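Long-range contact in beta-agarase B (Zobellia galactanivorans, PDB 4ATF), which hydrolyses the beta-1,4-linkages between galactose and 3,6-anhydro-galactose in agarose, cutting the chain at random with retention of the anomeric configuration: residues G67-S76 with T88-G99. The protein carries 1 engineered substitution. Sequence-based numbering, arbitrary orientation.
Sequences GLTEWKRDRS and TRKPGSDKINMG
Glu-70 lies alongside Asn-97, its carboxylate turned 33° from the amide plane, and the pair illustrates how a side-chain amide can reinforce a parallel strand pairing. With CG anti to the backbone N (chi1 175°) and the chain extended beyond it, the carboxylate reaches both Asn-97 and Lys-90. Glu-70 OE1 uses its syn lone pair for a salt bridge to Lys-90 NZ at 2.7 Å, while Asn-97 ND2 meets Glu-70 OE2 on the anti side at 2.8 Å, tilted out of the carboxylate plane. The same ND2 of Asn-97 gives a nearly straight bond to Glu-70 O (3.2 Å), an oxygen that Met-98 N reaches only weakly; the amide is thus fixed in rotation by two acceptors in its own plane. Lys-72 CG lies 3.4 Å from Asn-97 ND2, and its NZ adds a long salt bridge to Glu-70 OE2. Backbone bonds from Ile-96 N to Leu-68 O, Glu-70 N to Ile-96 O and Lys-72 N to Met-98 O carry the ladder. On the face of Thr-69, Trp-71 and Met-98, the methionine CG packs 3.8 Å from Trp-71 CD1, and the indole NE1 bonds to Thr-261 O. Farther along, Arg-75 grips Thr-88 OG1 side-on, in the guanidinium plane, through NE (2.9 Å) and NH2. A leucine instead of this arginine would probably leave the Thr-88 hydroxyl without these two donors and weaken the tie between residues 72-75 and strand 82-89. Trp-71 also meets the ring of substrate-binding Tyr-59, placing this short parallel strand beside the agarose-binding cleft of the GH16 beta-sandwich.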
loop_
_atom_site.group_PDB
_atom_site.type_symbol
_atom_site.label_atom_id
_atom_site.label_comp_id
_atom_site.label_asym_id
_atom_site.label_seq_id
_atom_site.Cartn_x
_atom_site.Cartn_y
_atom_site.Cartn_z
ATOM N N GLY A 67 -13.347 -8.101 0.691
ATOM C CA GLY A 67 -13.621 -8.998 -0.471
ATOM C C GLY A 67 -13.508 -10.433 -0.062
ATOM O O GLY A 67 -14.051 -10.831 1.002
ATOM N N LEU A 68 -12.811 -11.225 -0.894
ATOM C CA LEU A 68 -12.530 -12.640 -0.572
ATOM C C LEU A 68 -11.275 -12.790 0.305
ATOM O O LEU A 68 -10.858 -13.915 0.596
ATOM C CB LEU A 68 -12.303 -13.417 -1.857
ATOM C CG LEU A 68 -13.509 -13.557 -2.791
ATOM C CD1 LEU A 68 -13.111 -14.216 -4.148
ATOM C CD2 LEU A 68 -14.590 -14.315 -2.044
ATOM N N THR A 69 -10.654 -11.686 0.714
ATOM C CA THR A 69 -9.383 -11.770 1.517
ATOM C C THR A 69 -9.591 -12.441 2.894
ATOM O O THR A 69 -10.562 -12.109 3.618
ATOM C CB THR A 69 -8.754 -10.407 1.788
ATOM O OG1 THR A 69 -8.654 -9.666 0.556
ATOM C CG2 THR A 69 -7.375 -10.591 2.387
ATOM N N GLU A 70 -8.714 -13.405 3.253
ATOM C CA GLU A 70 -8.702 -13.833 4.674
ATOM C C GLU A 70 -7.233 -13.858 5.088
ATOM O O GLU A 70 -6.501 -14.812 4.737
ATOM C CB GLU A 70 -9.403 -15.195 4.832
ATOM C CG GLU A 70 -9.255 -15.684 6.316
ATOM C CD GLU A 70 -9.967 -17.030 6.557
ATOM O OE1 GLU A 70 -11.212 -17.001 6.757
ATOM O OE2 GLU A 70 -9.282 -18.100 6.560
ATOM N N TRP A 71 -6.759 -12.772 5.706
ATOM C CA TRP A 71 -5.348 -12.697 6.025
ATOM C C TRP A 71 -4.942 -13.789 7.007
ATOM O O TRP A 71 -5.709 -14.141 7.910
ATOM C CB TRP A 71 -4.965 -11.348 6.620
ATOM C CG TRP A 71 -4.984 -10.231 5.548
ATOM C CD1 TRP A 71 -4.436 -10.264 4.267
ATOM C CD2 TRP A 71 -5.534 -8.937 5.708
ATOM N NE1 TRP A 71 -4.625 -9.054 3.627
ATOM C CE2 TRP A 71 -5.326 -8.225 4.484
ATOM C CE3 TRP A 71 -6.205 -8.288 6.769
ATOM C CZ2 TRP A 71 -5.755 -6.869 4.308
ATOM C CZ3 TRP A 71 -6.626 -6.936 6.575
ATOM C CH2 TRP A 71 -6.409 -6.269 5.357
ATOM N N LYS A 72 -3.690 -14.246 6.890
ATOM C CA LYS A 72 -3.097 -15.291 7.778
ATOM C C LYS A 72 -1.669 -14.927 8.133
ATOM O O LYS A 72 -0.890 -14.438 7.268
ATOM C CB LYS A 72 -3.121 -16.648 7.032
ATOM C CG LYS A 72 -4.532 -17.266 6.910
ATOM C CD LYS A 72 -5.068 -17.764 8.324
ATOM C CE LYS A 72 -6.409 -18.421 8.130
ATOM N NZ LYS A 72 -7.041 -18.901 9.396
ATOM N N ARG A 73 -1.294 -15.156 9.394
ATOM C CA ARG A 73 0.092 -14.931 9.856
ATOM C C ARG A 73 1.077 -15.753 9.028
ATOM O O ARG A 73 2.130 -15.272 8.707
ATOM C CB ARG A 73 0.269 -15.266 11.353
ATOM C CG ARG A 73 -0.438 -14.226 12.226
ATOM C CD ARG A 73 -0.333 -14.560 13.692
ATOM N NE ARG A 73 -1.129 -13.630 14.525
ATOM C CZ ARG A 73 -0.784 -12.393 14.831
ATOM N NH1 ARG A 73 0.357 -11.876 14.378
ATOM N NH2 ARG A 73 -1.602 -11.658 15.610
ATOM N N ASP A 74 0.701 -16.979 8.674
ATOM C CA ASP A 74 1.612 -17.867 7.976
ATOM C C ASP A 74 1.582 -17.764 6.417
ATOM O O ASP A 74 2.102 -18.657 5.716
ATOM C CB ASP A 74 1.361 -19.302 8.463
ATOM C CG ASP A 74 0.021 -19.882 7.971
ATOM O OD1 ASP A 74 -0.784 -19.194 7.304
ATOM O OD2 ASP A 74 -0.215 -21.079 8.258
ATOM N N ARG A 75 1.056 -16.649 5.897
ATOM C CA ARG A 75 1.174 -16.388 4.463
ATOM C C ARG A 75 2.191 -15.259 4.161
ATOM O O ARG A 75 2.259 -14.740 3.028
ATOM C CB ARG A 75 -0.224 -16.105 3.830
ATOM C CG ARG A 75 -1.072 -17.397 3.640
ATOM C CD ARG A 75 -0.434 -18.264 2.546
ATOM N NE ARG A 75 -1.018 -19.618 2.383
ATOM C CZ ARG A 75 -0.681 -20.686 3.136
ATOM N NH1 ARG A 75 0.247 -20.603 4.112
ATOM N NH2 ARG A 75 -1.228 -21.862 2.896
ATOM N N SER A 76 2.906 -14.821 5.183
ATOM C CA SER A 76 4.076 -13.957 4.958
ATOM C C SER A 76 5.339 -14.641 5.488
ATOM O O SER A 76 5.283 -15.468 6.433
ATOM C CB SER A 76 3.863 -12.569 5.635
ATOM O OG SER A 76 3.605 -12.793 7.039
ATOM N N THR A 88 -3.266 -18.531 -1.239
ATOM C CA THR A 88 -3.779 -19.893 -1.513
ATOM C C THR A 88 -5.279 -19.909 -1.211
ATOM O O THR A 88 -5.725 -19.198 -0.280
ATOM C CB THR A 88 -3.061 -20.964 -0.672
ATOM O OG1 THR A 88 -3.141 -20.601 0.727
ATOM C CG2 THR A 88 -1.579 -21.084 -1.128
ATOM N N ARG A 89 -6.051 -20.673 -1.984
ATOM C CA ARG A 89 -7.495 -20.858 -1.684
ATOM C C ARG A 89 -7.710 -21.455 -0.283
ATOM O O ARG A 89 -7.044 -22.431 0.134
ATOM C CB ARG A 89 -8.154 -21.773 -2.726
ATOM C CG ARG A 89 -9.691 -21.661 -2.765
ATOM C CD ARG A 89 -10.022 -21.338 -4.247
ATOM N NE ARG A 89 -10.412 -20.011 -4.250
ATOM C CZ ARG A 89 -10.473 -19.143 -5.265
ATOM N NH1 ARG A 89 -10.118 -19.344 -6.565
ATOM N NH2 ARG A 89 -10.911 -17.979 -4.887
ATOM N N LYS A 90 -8.610 -20.840 0.476
ATOM C CA LYS A 90 -8.985 -21.406 1.771
ATOM C C LYS A 90 -9.708 -22.722 1.531
ATOM O O LYS A 90 -10.626 -22.793 0.707
ATOM C CB LYS A 90 -9.868 -20.428 2.564
ATOM C CG LYS A 90 -10.343 -20.956 3.927
ATOM C CD LYS A 90 -11.136 -19.875 4.672
ATOM C CE LYS A 90 -11.728 -20.431 5.998
ATOM N NZ LYS A 90 -12.501 -19.357 6.716
ATOM N N PRO A 91 -9.288 -23.808 2.214
ATOM C CA PRO A 91 -9.973 -25.085 1.881
ATOM C C PRO A 91 -11.490 -24.994 2.133
ATOM O O PRO A 91 -11.906 -24.429 3.164
ATOM C CB PRO A 91 -9.327 -26.094 2.858
ATOM C CG PRO A 91 -7.925 -25.470 3.150
ATOM C CD PRO A 91 -8.175 -23.963 3.169
ATOM N N GLY A 92 -12.303 -25.494 1.193
ATOM C CA GLY A 92 -13.784 -25.502 1.322
ATOM C C GLY A 92 -14.488 -24.151 1.106
ATOM O O GLY A 92 -15.660 -23.991 1.468
ATOM N N SER A 93 -13.787 -23.144 0.611
ATOM C CA SER A 93 -14.357 -21.811 0.640
ATOM C C SER A 93 -13.979 -21.080 -0.644
ATOM O O SER A 93 -13.050 -21.539 -1.362
ATOM C CB SER A 93 -13.810 -21.069 1.878
ATOM O OG SER A 93 -14.207 -19.713 1.886
ATOM N N ASP A 94 -14.636 -19.941 -0.918
ATOM C CA ASP A 94 -14.159 -19.083 -1.993
ATOM C C ASP A 94 -13.055 -18.127 -1.527
ATOM O O ASP A 94 -12.347 -17.549 -2.358
ATOM C CB ASP A 94 -15.308 -18.283 -2.670
ATOM C CG ASP A 94 -16.315 -19.167 -3.386
ATOM O OD1 ASP A 94 -15.922 -20.113 -4.098
ATOM O OD2 ASP A 94 -17.526 -18.893 -3.265
ATOM N N LYS A 95 -12.918 -17.946 -0.203
ATOM C CA LYS A 95 -11.895 -17.049 0.357
ATOM C C LYS A 95 -10.451 -17.453 -0.053
ATOM O O LYS A 95 -10.167 -18.631 -0.401
ATOM C CB LYS A 95 -12.044 -16.936 1.892
ATOM C CG LYS A 95 -13.317 -16.098 2.263
ATOM C CD LYS A 95 -13.691 -16.064 3.728
ATOM C CE LYS A 95 -14.854 -15.066 3.937
ATOM N NZ LYS A 95 -14.617 -13.814 3.148
ATOM N N ILE A 96 -9.576 -16.446 -0.085
ATOM C CA ILE A 96 -8.184 -16.642 -0.398
ATOM C C ILE A 96 -7.352 -16.182 0.804
ATOM O O ILE A 96 -7.422 -15.019 1.208
ATOM C CB ILE A 96 -7.772 -15.837 -1.645
ATOM C CG1 ILE A 96 -8.718 -16.186 -2.812
ATOM C CG2 ILE A 96 -6.293 -16.158 -2.022
ATOM C CD1 ILE A 96 -8.641 -15.165 -4.016
ATOM N N ASN A 97 -6.602 -17.098 1.392
ATOM C CA ASN A 97 -5.640 -16.749 2.444
ATOM C C ASN A 97 -4.382 -16.064 1.881
ATOM O O ASN A 97 -3.774 -16.547 0.892
ATOM C CB ASN A 97 -5.208 -18.033 3.190
ATOM C CG ASN A 97 -6.348 -18.724 3.939
ATOM O OD1 ASN A 97 -6.513 -19.955 3.850
ATOM N ND2 ASN A 97 -7.117 -17.954 4.736
ATOM N N MET A 98 -3.930 -14.965 2.487
ATOM C CA MET A 98 -2.775 -14.227 1.898
ATOM C C MET A 98 -2.198 -13.435 3.078
ATOM O O MET A 98 -2.761 -13.457 4.229
ATOM C CB MET A 98 -3.198 -13.340 0.691
ATOM C CG MET A 98 -4.148 -12.218 1.022
ATOM S SD MET A 98 -4.936 -11.497 -0.479
ATOM C CE MET A 98 -5.938 -12.815 -1.165
ATOM N N GLY A 99 -1.076 -12.792 2.842
ATOM C CA GLY A 99 -0.313 -12.145 3.914
ATOM C C GLY A 99 -0.660 -10.681 4.194
ATOM O O GLY A 99 -1.158 -9.960 3.307
#